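Local coordinates for possible galactose mutarotase (Streptomyces platensis subsp. rosaceus, PDB 4RNL), which is of unproven function but probably interconverts the alpha and beta anomers of galactose or a related aldose, at residues 5-11 / 23-29; 132-138 / 150-156. One frame throughout, in Å; residues are numbered along the deposited sequence.

Contact 1. Residues 5-11 / 23-29; sequences RTQVSRE and DRWTLES
Arg-10 lays the aliphatic part of its side chain over the indole of Trp-25, its non-hydrogen-bonded partner on the neighbouring strand. Its CB forms a CH-pi contact, 3.7 Å from the centroid of the six-membered ring of Trp-25 and only 8° off the ring normal. CG, held anti to the backbone N (chi1 173°), runs on over the same face and comes within 3.6 Å of Trp-25 CE2. CD drops to 3.4 Å from Trp-25 CZ2 and also reaches the carboxylate of Asp-23, 3.2 Å from its OD2. At NE the contact becomes purely electrostatic: the salt bridge to Asp-23 OD2 is long, 3.9 Å, and because that oxygen lies well out of the guanidinium plane, no N-H points at it. The guanidinium stands 76° from the indole plane, so arginine serves here through its methylenes, while its charged head stays at the exposed surface. Val-8 meets the same indole differently, its CG1 sitting at the ring edge 3.7 Å from Trp-25 CE3. A branched valine thus fills the corner between Trp-25 and Leu-27.

Six backbone hydrogen bonds tie the antiparallel strands, among them Gln-7 N to Glu-28 O, at 2.7 Å and nearly straight. On the face of Gln-7, Ser-9 and Glu-11 the residues are polar, and Glu-28 OE2 there turns to Gly-30 N and Arg-57.

The pair forms the beta hairpin 7-15/21-28 at one margin of an antiparallel sheet. Strand 7-15 is outermost, 21-28 is bonded on its other side to strand 35-39, and the face of Val-8, Trp-25 and Leu-27 rests on strands 125-129 and 150-159, the latter also taking a hydrogen bond from Thr-6 OG1 at Leu-158 O.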
loop_
_atom_site.group_PDB
_atom_site.type_symbol
_atom_site.label_atom_id
_atom_site.label_comp_id
_atom_site.label_asym_id
_atom_site.label_seq_id
_atom_site.Cartn_x
_atom_site.Cartn_y
_atom_site.Cartn_z
ATOM N N ARG A 5 4.732 -4.729 -25.721
ATOM C CA ARG A 5 4.940 -3.357 -25.263
ATOM C C ARG A 5 3.776 -2.915 -24.377
ATOM O O ARG A 5 2.622 -3.213 -24.670
ATOM C CB ARG A 5 5.078 -2.416 -26.466
ATOM C CG ARG A 5 5.389 -0.978 -26.090
ATOM C CD ARG A 5 5.542 -0.061 -27.302
ATOM N NE ARG A 5 5.562 1.338 -26.871
ATOM C CZ ARG A 5 5.520 2.391 -27.681
ATOM N NH1 ARG A 5 5.465 2.229 -28.995
ATOM N NH2 ARG A 5 5.536 3.618 -27.167
ATOM N N THR A 6 4.070 -2.204 -23.296
ATOM C CA THR A 6 2.995 -1.737 -22.427
ATOM C C THR A 6 2.179 -0.634 -23.094
ATOM O O THR A 6 2.738 0.350 -23.590
ATOM C CB THR A 6 3.528 -1.273 -21.069
ATOM O OG1 THR A 6 4.094 -2.401 -20.385
ATOM C CG2 THR A 6 2.398 -0.689 -20.222
ATOM N N GLN A 7 0.861 -0.818 -23.144
ATOM C CA GLN A 7 -0.042 0.186 -23.710
ATOM C C GLN A 7 -0.583 1.049 -22.585
ATOM O O GLN A 7 -1.073 0.527 -21.583
ATOM C CB GLN A 7 -1.219 -0.470 -24.432
ATOM C CG GLN A 7 -0.841 -1.313 -25.634
ATOM C CD GLN A 7 -2.004 -2.162 -26.134
ATOM O OE1 GLN A 7 -3.171 -1.802 -25.968
ATOM N NE2 GLN A 7 -1.686 -3.301 -26.741
ATOM N N VAL A 8 -0.491 2.368 -22.746
ATOM C CA VAL A 8 -0.955 3.292 -21.709
ATOM C C VAL A 8 -2.057 4.186 -22.278
ATOM O O VAL A 8 -1.903 4.751 -23.362
ATOM C CB VAL A 8 0.204 4.165 -21.180
ATOM C CG1 VAL A 8 -0.278 5.046 -20.026
ATOM C CG2 VAL A 8 1.369 3.288 -20.727
ATOM N N SER A 9 -3.174 4.283 -21.562
ATOM C CA SER A 9 -4.265 5.138 -22.002
ATOM C C SER A 9 -4.968 5.771 -20.808
ATOM O O SER A 9 -4.862 5.307 -19.681
ATOM C CB SER A 9 -5.258 4.360 -22.863
ATOM O OG SER A 9 -5.879 3.348 -22.101
ATOM N N ARG A 10 -5.648 6.880 -21.062
ATOM C CA ARG A 10 -6.300 7.646 -20.002
ATOM C C ARG A 10 -7.702 8.039 -20.433
ATOM O O ARG A 10 -7.922 8.428 -21.593
ATOM C CB ARG A 10 -5.488 8.912 -19.700
ATOM C CG ARG A 10 -6.160 9.877 -18.738
ATOM C CD ARG A 10 -5.579 11.279 -18.863
ATOM N NE ARG A 10 -5.932 11.921 -20.125
ATOM C CZ ARG A 10 -5.331 13.008 -20.597
ATOM N NH1 ARG A 10 -5.712 13.531 -21.755
ATOM N NH2 ARG A 10 -4.342 13.569 -19.912
ATOM N N GLU A 11 -8.663 7.914 -19.519
ATOM C CA GLU A 11 -10.032 8.365 -19.779
ATOM C C GLU A 11 -10.610 8.987 -18.512
ATOM O O GLU A 11 -10.153 8.688 -17.414
ATOM C CB GLU A 11 -10.922 7.207 -20.254
ATOM C CG GLU A 11 -10.464 6.502 -21.541
ATOM C CD GLU A 11 -10.510 7.386 -22.786
ATOM O OE1 GLU A 11 -11.108 8.483 -22.735
ATOM O OE2 GLU A 11 -9.940 6.978 -23.823
ATOM N N ASP A 23 -9.275 11.107 -13.370
ATOM C CA ASP A 23 -8.991 10.296 -14.553
ATOM C C ASP A 23 -8.600 8.880 -14.153
ATOM O O ASP A 23 -8.091 8.656 -13.055
ATOM C CB ASP A 23 -7.834 10.903 -15.356
ATOM C CG ASP A 23 -8.254 12.075 -16.207
ATOM O OD1 ASP A 23 -9.466 12.241 -16.477
ATOM O OD2 ASP A 23 -7.349 12.831 -16.631
ATOM N N ARG A 24 -8.843 7.923 -15.048
ATOM C CA ARG A 24 -8.369 6.549 -14.855
ATOM C C ARG A 24 -7.331 6.204 -15.919
ATOM O O ARG A 24 -7.589 6.338 -17.114
ATOM C CB ARG A 24 -9.524 5.537 -14.891
ATOM C CG ARG A 24 -9.058 4.092 -14.665
ATOM C CD ARG A 24 -10.204 3.144 -14.364
ATOM N NE ARG A 24 -11.108 2.981 -15.504
ATOM C CZ ARG A 24 -12.097 2.092 -15.554
ATOM N NH1 ARG A 24 -12.315 1.288 -14.523
ATOM N NH2 ARG A 24 -12.871 2.007 -16.633
ATOM N N TRP A 25 -6.152 5.779 -15.484
ATOM C CA TRP A 25 -5.089 5.396 -16.410
ATOM C C TRP A 25 -5.031 3.884 -16.498
ATOM O O TRP A 25 -5.046 3.194 -15.473
ATOM C CB TRP A 25 -3.751 5.945 -15.916
ATOM C CG TRP A 25 -3.641 7.438 -16.074
ATOM C CD1 TRP A 25 -4.231 8.399 -15.293
ATOM C CD2 TRP A 25 -2.894 8.140 -17.078
ATOM N NE1 TRP A 25 -3.886 9.656 -15.754
ATOM C CE2 TRP A 25 -3.075 9.521 -16.847
ATOM C CE3 TRP A 25 -2.099 7.730 -18.154
ATOM C CZ2 TRP A 25 -2.484 10.497 -17.658
ATOM C CZ3 TRP A 25 -1.509 8.700 -18.951
ATOM C CH2 TRP A 25 -1.706 10.067 -18.699
ATOM N N THR A 26 -4.975 3.366 -17.721
ATOM C CA THR A 26 -4.934 1.922 -17.929
ATOM C C THR A 26 -3.580 1.519 -18.479
ATOM O O THR A 26 -3.130 2.048 -19.499
ATOM C CB THR A 26 -6.021 1.451 -18.904
ATOM O OG1 THR A 26 -7.309 1.745 -18.358
ATOM C CG2 THR A 26 -5.923 -0.052 -19.121
ATOM N N LEU A 27 -2.921 0.601 -17.776
ATOM C CA LEU A 27 -1.645 0.047 -18.216
ATOM C C LEU A 27 -1.918 -1.388 -18.637
ATOM O O LEU A 27 -2.448 -2.176 -17.849
ATOM C CB LEU A 27 -0.628 0.068 -17.063
ATOM C CG LEU A 27 0.077 1.379 -16.692
ATOM C CD1 LEU A 27 -0.877 2.548 -16.522
ATOM C CD2 LEU A 27 0.886 1.206 -15.423
ATOM N N GLU A 28 -1.576 -1.731 -19.876
ATOM C CA GLU A 28 -1.903 -3.046 -20.418
ATOM C C GLU A 28 -0.680 -3.681 -21.075
ATOM O O GLU A 28 -0.108 -3.100 -21.995
ATOM C CB GLU A 28 -3.022 -2.915 -21.458
ATOM C CG GLU A 28 -3.220 -4.146 -22.323
ATOM C CD GLU A 28 -3.919 -5.264 -21.585
ATOM O OE1 GLU A 28 -5.146 -5.158 -21.378
ATOM O OE2 GLU A 28 -3.246 -6.248 -21.217
ATOM N N SER A 29 -0.285 -4.871 -20.617
ATOM C CA SER A 29 0.851 -5.569 -21.221
ATOM C C SER A 29 0.478 -6.880 -21.909
ATOM O O SER A 29 1.345 -7.708 -22.187
ATOM C CB SER A 29 1.997 -5.779 -20.216
ATOM O OG SER A 29 1.589 -6.518 -19.068
HETATM O O HOH W 1 -4.184 1.024 -22.266
#

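Contact 2. Residues 132-138 / 150-156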
loop_
_atom_site.group_PDB
_atom_site.type_symbol
_atom_site.label_atom_id
_atom_site.label_comp_id
_atom_site.label_asym_id
_atom_site.label_seq_id
_atom_site.Cartn_x
_atom_site.Cartn_y
_atom_site.Cartn_z
ATOM N N GLY A 132 4.019 3.627 -18.289
ATOM C CA GLY A 132 2.997 3.940 -17.305
ATOM C C GLY A 132 2.620 5.395 -17.069
ATOM O O GLY A 132 2.564 6.214 -17.990
ATOM N N VAL A 133 2.344 5.705 -15.805
ATOM C CA VAL A 133 1.873 7.028 -15.423
ATOM C C VAL A 133 2.608 7.518 -14.171
ATOM O O VAL A 133 2.886 6.740 -13.237
ATOM C CB VAL A 133 0.333 7.034 -15.217
ATOM C CG1 VAL A 133 -0.082 6.005 -14.141
ATOM C CG2 VAL A 133 -0.163 8.425 -14.840
ATOM N N GLN A 134 2.962 8.801 -14.173
ATOM C CA GLN A 134 3.570 9.432 -13.006
ATOM C C GLN A 134 2.598 10.418 -12.375
ATOM O O GLN A 134 2.108 11.331 -13.047
ATOM C CB GLN A 134 4.863 10.150 -13.412
ATOM C CG GLN A 134 5.593 10.867 -12.273
ATOM C CD GLN A 134 6.941 11.412 -12.715
ATOM O OE1 GLN A 134 7.061 12.578 -13.083
ATOM N NE2 GLN A 134 7.961 10.560 -12.698
ATOM N N LEU A 135 2.310 10.223 -11.087
ATOM C CA LEU A 135 1.474 11.150 -10.327
ATOM C C LEU A 135 2.359 12.141 -9.583
ATOM O O LEU A 135 3.429 11.785 -9.086
ATOM C CB LEU A 135 0.604 10.390 -9.322
ATOM C CG LEU A 135 -0.303 9.340 -9.960
ATOM C CD1 LEU A 135 -1.260 8.783 -8.935
ATOM C CD2 LEU A 135 -1.060 9.928 -11.125
ATOM N N HIS A 136 1.916 13.388 -9.506
ATOM C CA HIS A 136 2.713 14.433 -8.865
ATOM C C HIS A 136 1.817 15.352 -8.058
ATOM O O HIS A 136 0.785 15.792 -8.548
ATOM C CB HIS A 136 3.453 15.253 -9.921
ATOM C CG HIS A 136 4.190 16.432 -9.364
ATOM N ND1 HIS A 136 4.121 17.689 -9.924
ATOM C CD2 HIS A 136 5.019 16.543 -8.295
ATOM C CE1 HIS A 136 4.870 18.526 -9.225
ATOM N NE2 HIS A 136 5.430 17.852 -8.235
ATOM N N ARG A 137 2.220 15.658 -6.827
ATOM C CA ARG A 137 1.482 16.625 -6.016
ATOM C C ARG A 137 2.377 17.168 -4.922
ATOM O O ARG A 137 3.111 16.415 -4.285
ATOM C CB ARG A 137 0.250 15.964 -5.381
ATOM C CG ARG A 137 -0.602 16.909 -4.542
ATOM C CD ARG A 137 -1.735 16.152 -3.852
ATOM N NE ARG A 137 -2.577 17.033 -3.048
ATOM C CZ ARG A 137 -2.371 17.283 -1.758
ATOM N NH1 ARG A 137 -1.346 16.720 -1.122
ATOM N NH2 ARG A 137 -3.195 18.098 -1.104
ATOM N N VAL A 138 2.333 18.480 -4.710
ATOM C CA VAL A 138 3.017 19.065 -3.570
ATOM C C VAL A 138 2.054 19.120 -2.395
ATOM O O VAL A 138 0.962 19.681 -2.512
ATOM C CB VAL A 138 3.495 20.480 -3.866
ATOM C CG1 VAL A 138 4.179 21.063 -2.632
ATOM C CG2 VAL A 138 4.424 20.481 -5.069
ATOM N N LEU A 150 6.082 19.157 0.872
ATOM C CA LEU A 150 6.655 17.912 0.365
ATOM C C LEU A 150 6.280 17.727 -1.104
ATOM O O LEU A 150 5.111 17.559 -1.434
ATOM C CB LEU A 150 6.172 16.719 1.197
ATOM C CG LEU A 150 6.854 15.378 0.906
ATOM C CD1 LEU A 150 8.297 15.379 1.419
ATOM C CD2 LEU A 150 6.068 14.212 1.500
ATOM N N ASP A 151 7.287 17.767 -1.974
ATOM C CA ASP A 151 7.106 17.606 -3.416
ATOM C C ASP A 151 7.191 16.118 -3.739
ATOM O O ASP A 151 8.268 15.528 -3.668
ATOM C CB ASP A 151 8.213 18.372 -4.147
ATOM C CG ASP A 151 7.950 18.520 -5.639
ATOM O OD1 ASP A 151 6.991 17.918 -6.143
ATOM O OD2 ASP A 151 8.709 19.246 -6.314
ATOM N N VAL A 152 6.060 15.505 -4.087
ATOM C CA VAL A 152 5.988 14.046 -4.199
ATOM C C VAL A 152 5.687 13.588 -5.615
ATOM O O VAL A 152 4.804 14.138 -6.276
ATOM C CB VAL A 152 4.882 13.462 -3.281
ATOM C CG1 VAL A 152 4.855 11.926 -3.364
ATOM C CG2 VAL A 152 5.074 13.921 -1.849
ATOM N N ARG A 153 6.418 12.572 -6.073
ATOM C CA ARG A 153 6.134 11.931 -7.351
ATOM C C ARG A 153 6.066 10.431 -7.144
ATOM O O ARG A 153 6.948 9.844 -6.520
ATOM C CB ARG A 153 7.223 12.244 -8.385
ATOM C CG ARG A 153 7.123 13.629 -8.962
ATOM C CD ARG A 153 8.172 13.880 -10.023
ATOM N NE ARG A 153 7.918 15.161 -10.680
ATOM C CZ ARG A 153 8.241 16.340 -10.160
ATOM N NH1 ARG A 153 8.840 16.404 -8.977
ATOM N NH2 ARG A 153 7.964 17.455 -10.824
ATOM N N VAL A 154 5.017 9.816 -7.668
ATOM C CA VAL A 154 4.855 8.375 -7.556
ATOM C C VAL A 154 4.640 7.834 -8.958
ATOM O O VAL A 154 3.719 8.253 -9.661
ATOM C CB VAL A 154 3.669 8.010 -6.651
ATOM C CG1 VAL A 154 3.498 6.498 -6.596
ATOM C CG2 VAL A 154 3.886 8.564 -5.244
ATOM N N THR A 155 5.511 6.921 -9.376
ATOM C CA THR A 155 5.506 6.473 -10.756
ATOM C C THR A 155 5.108 5.013 -10.808
ATOM O O THR A 155 5.740 4.166 -10.176
ATOM C CB THR A 155 6.887 6.675 -11.405
ATOM O OG1 THR A 155 7.269 8.054 -11.293
ATOM C CG2 THR A 155 6.851 6.285 -12.888
ATOM N N TYR A 156 4.052 4.730 -11.562
ATOM C CA TYR A 156 3.517 3.381 -11.699
ATOM C C TYR A 156 3.857 2.907 -13.110
ATOM O O TYR A 156 3.400 3.502 -14.085
ATOM C CB TYR A 156 1.989 3.389 -11.566
ATOM C CG TYR A 156 1.396 3.912 -10.262
ATOM C CD1 TYR A 156 1.395 5.277 -9.970
ATOM C CD2 TYR A 156 0.781 3.049 -9.359
ATOM C CE1 TYR A 156 0.819 5.766 -8.791
ATOM C CE2 TYR A 156 0.204 3.528 -8.175
ATOM C CZ TYR A 156 0.237 4.881 -7.901
ATOM O OH TYR A 156 -0.350 5.350 -6.738
#
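A beta hairpin near one edge of the large antiparallel sheet pairs 132-138 with 150-156, from Val-133 opposite Tyr-156 to Val-138 opposite Asp-151. Strand 125-129 flanks the first strand, and strand 162-171 the second. On one face, His-136 NE2 donates to Asp-151 OD1 over 2.6 Å, using the syn lone pair of that oxygen, which lies in the plane of the imidazole. Having CG anti to the backbone N (chi1 174°) carries the ring across to the partner strand, where the guanidinium of Arg-153 stacks flat on one of its faces, centres 3.9 Å apart and planes 14° apart. The carboxylate would probably favour a positive imidazole, while the arginine would tend to oppose it. With an alanine here in place of His-136, Asp-151 OD1 is likely to lose this donor and the guanidinium of Arg-153 the ring it stacks on, making it freer to turn.

The sheet is part of the large antiparallel beta-supersandwich expected of galactose mutarotase relatives. Along the same face, Gln-134 NE2 donates to Thr-155 OG1 at 3.0 Å, and Gln-134 OE1 has a weak bond from Arg-127. The opposite face is largely apolar and buried: Leu-135 CD1 meets Tyr-156 CE1 at 3.7 Å, and Val-133 and Leu-135 press on Ala-126, with Val-154 and Tyr-156 against Leu-81. Arg-137 is the exception there, sending its guanidinium to Glu-143.

How the contacts relate
Both contacts are antiparallel hairpins, but they belong to different sheets; the centres of the two contacts lie about 16 Å apart. Contact 1 lies farther from the centre of the chain and has three buried residues among its fourteen, whereas contact 2 has seven. Their chemistry follows: contact 1 pairs an aromatic-aliphatic face with a polar one near the surface, its ion pair long, while contact 2 places a histidine-carboxylate-arginine cluster on one face and a mainly hydrophobic layer on the other. They meet where Trp-25 CD2 lies 3.5 Å from Val-133 CG2 and where Leu-27 packs on the backbone of Gly-132 and Tyr-156, which joins the small sheet to the large one.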